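PDB 2DQL: Pex protein from Anabaena sp. PCC 7120, which is associated with the cyanobacterial circadian clock and, as a member of the PadR-like family of transcriptional regulators, probably binds DNA. Local coordinates for residues Y26-V30 with L41-L45. Residues are numbered along the deposited sequence; the frame is centred on the assembly and turned at random.
Sequences YILYV and LIQQL
The ring of Y26 carries L45 CD1 over one face, 4.0 Å from the ring centroid and 15° off the normal in a CH-pi contact, while the carbonyl oxygen of L41 sits at its edge, in the ring plane. Helices 20-31 and 38-48, the first two of the winged-helix core expected of a PadR-like protein, pack together here, the axes of 26-30 and 41-45 passing 11.0 Å apart at 93°. Tyrosine suits this wide crossing because its long, rigid side chain reaches across to the second helix, where the hydroxyl can meet a backbone carbonyl. With CG anti to the backbone N (chi1 160°), the ring extends to that helix, and OH donates to L41 O at 2.7 Å, in the carbonyl plane and on a lone pair. That oxygen also takes a weak helical bond from L45 N, so two donors share it. A phenylalanine here would keep the ring but would probably leave L41 O without its stronger donor and the buried helix crossing without its polar tie. W106 of helix 96-112 also meets the Y26 ring, joining the C-terminal helix to this packing. Branched aliphatic residues fill in beside the tyrosine: L41 forks, sending CD1 to I27 CG2 at 4.2 Å and CD2 to V30 CG1 at 3.7 Å. I27 continues the apolar layer to L59, A62 and L66 of helix 56-68. Glutamine suits the partly exposed margin: its extended chain brings the amide against V30 from the opposite direction, and Q44 NE2, hydrogen-bonded to E48, lies 3.7 Å from V30 CG2.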
loop_
_atom_site.group_PDB
_atom_site.type_symbol
_atom_site.label_atom_id
_atom_site.label_comp_id
_atom_site.label_asym_id
_atom_site.label_seq_id
_atom_site.Cartn_x
_atom_site.Cartn_y
_atom_site.Cartn_z
ATOM N N TYR A 26 -12.458 -6.898 7.763
ATOM C CA TYR A 26 -12.201 -8.301 7.448
ATOM C C TYR A 26 -12.261 -9.140 8.727
ATOM O O TYR A 26 -12.891 -10.200 8.764
ATOM C CB TYR A 26 -10.823 -8.466 6.797
ATOM C CG TYR A 26 -10.289 -9.881 6.883
ATOM C CD1 TYR A 26 -10.921 -10.931 6.222
ATOM C CD2 TYR A 26 -9.193 -10.177 7.695
ATOM C CE1 TYR A 26 -10.481 -12.247 6.374
ATOM C CE2 TYR A 26 -8.749 -11.480 7.858
ATOM C CZ TYR A 26 -9.397 -12.511 7.199
ATOM O OH TYR A 26 -8.974 -13.802 7.388
ATOM N N ILE A 27 -11.606 -8.664 9.779
ATOM C CA ILE A 27 -11.605 -9.402 11.031
ATOM C C ILE A 27 -13.024 -9.595 11.566
ATOM O O ILE A 27 -13.379 -10.692 11.990
ATOM C CB ILE A 27 -10.703 -8.705 12.075
ATOM C CG1 ILE A 27 -9.245 -8.844 11.626
ATOM C CG2 ILE A 27 -10.895 -9.338 13.472
ATOM C CD1 ILE A 27 -8.268 -7.954 12.360
ATOM N N LEU A 28 -13.841 -8.545 11.536
ATOM C CA LEU A 28 -15.217 -8.673 12.019
ATOM C C LEU A 28 -16.003 -9.642 11.144
ATOM O O LEU A 28 -16.843 -10.394 11.639
ATOM C CB LEU A 28 -15.906 -7.312 12.059
ATOM C CG LEU A 28 -15.404 -6.404 13.182
ATOM C CD1 LEU A 28 -16.021 -5.023 13.039
ATOM C CD2 LEU A 28 -15.760 -7.019 14.528
ATOM N N TYR A 29 -15.738 -9.617 9.838
ATOM C CA TYR A 29 -16.390 -10.532 8.907
ATOM C C TYR A 29 -16.134 -11.980 9.347
ATOM O O TYR A 29 -17.053 -12.810 9.380
ATOM C CB TYR A 29 -15.832 -10.312 7.498
ATOM C CG TYR A 29 -16.115 -11.444 6.534
ATOM C CD1 TYR A 29 -17.387 -11.635 6.005
ATOM C CD2 TYR A 29 -15.105 -12.330 6.163
ATOM C CE1 TYR A 29 -17.650 -12.687 5.125
ATOM C CE2 TYR A 29 -15.356 -13.383 5.286
ATOM C CZ TYR A 29 -16.630 -13.553 4.773
ATOM O OH TYR A 29 -16.880 -14.596 3.909
ATOM N N VAL A 30 -14.884 -12.282 9.688
ATOM C CA VAL A 30 -14.531 -13.631 10.122
ATOM C C VAL A 30 -15.120 -13.960 11.490
ATOM O O VAL A 30 -15.691 -15.032 11.675
ATOM C CB VAL A 30 -12.999 -13.831 10.210
ATOM C CG1 VAL A 30 -12.682 -15.209 10.806
ATOM C CG2 VAL A 30 -12.371 -13.710 8.826
ATOM N N LEU A 41 -6.564 -15.780 11.562
ATOM C CA LEU A 41 -7.067 -14.627 10.828
ATOM C C LEU A 41 -6.134 -14.322 9.661
ATOM O O LEU A 41 -6.587 -14.026 8.561
ATOM C CB LEU A 41 -7.181 -13.411 11.754
ATOM C CG LEU A 41 -8.365 -13.519 12.724
ATOM C CD1 LEU A 41 -8.232 -12.516 13.861
ATOM C CD2 LEU A 41 -9.665 -13.298 11.940
ATOM N N ILE A 42 -4.833 -14.414 9.905
ATOM C CA ILE A 42 -3.849 -14.145 8.863
ATOM C C ILE A 42 -3.851 -15.233 7.801
ATOM O O ILE A 42 -3.946 -14.942 6.609
ATOM C CB ILE A 42 -2.425 -14.021 9.452
ATOM C CG1 ILE A 42 -2.342 -12.767 10.326
ATOM C CG2 ILE A 42 -1.388 -13.960 8.321
ATOM C CD1 ILE A 42 -1.014 -12.596 11.049
ATOM N N GLN A 43 -3.767 -16.487 8.233
ATOM C CA GLN A 43 -3.738 -17.600 7.294
ATOM C C GLN A 43 -5.015 -17.724 6.466
ATOM O O GLN A 43 -4.957 -17.957 5.258
ATOM C CB GLN A 43 -3.479 -18.914 8.038
ATOM C CG GLN A 43 -3.205 -20.086 7.113
ATOM C CD GLN A 43 -2.052 -19.810 6.160
ATOM O OE1 GLN A 43 -0.937 -19.496 6.587
ATOM N NE2 GLN A 43 -2.316 -19.924 4.862
ATOM N N GLN A 44 -6.164 -17.558 7.114
ATOM C CA GLN A 44 -7.447 -17.666 6.433
ATOM C C GLN A 44 -7.595 -16.648 5.308
ATOM O O GLN A 44 -8.218 -16.930 4.286
ATOM C CB GLN A 44 -8.592 -17.494 7.437
ATOM C CG GLN A 44 -9.961 -17.837 6.872
ATOM C CD GLN A 44 -11.059 -17.788 7.921
ATOM O OE1 GLN A 44 -10.906 -18.323 9.018
ATOM N NE2 GLN A 44 -12.176 -17.159 7.580
ATOM N N LEU A 45 -7.030 -15.460 5.498
ATOM C CA LEU A 45 -7.121 -14.421 4.480
ATOM C C LEU A 45 -6.409 -14.864 3.208
ATOM O O LEU A 45 -6.965 -14.768 2.112
ATOM C CB LEU A 45 -6.498 -13.116 4.986
ATOM C CG LEU A 45 -6.462 -11.969 3.970
ATOM C CD1 LEU A 45 -7.880 -11.591 3.558
ATOM C CD2 LEU A 45 -5.745 -10.776 4.575
#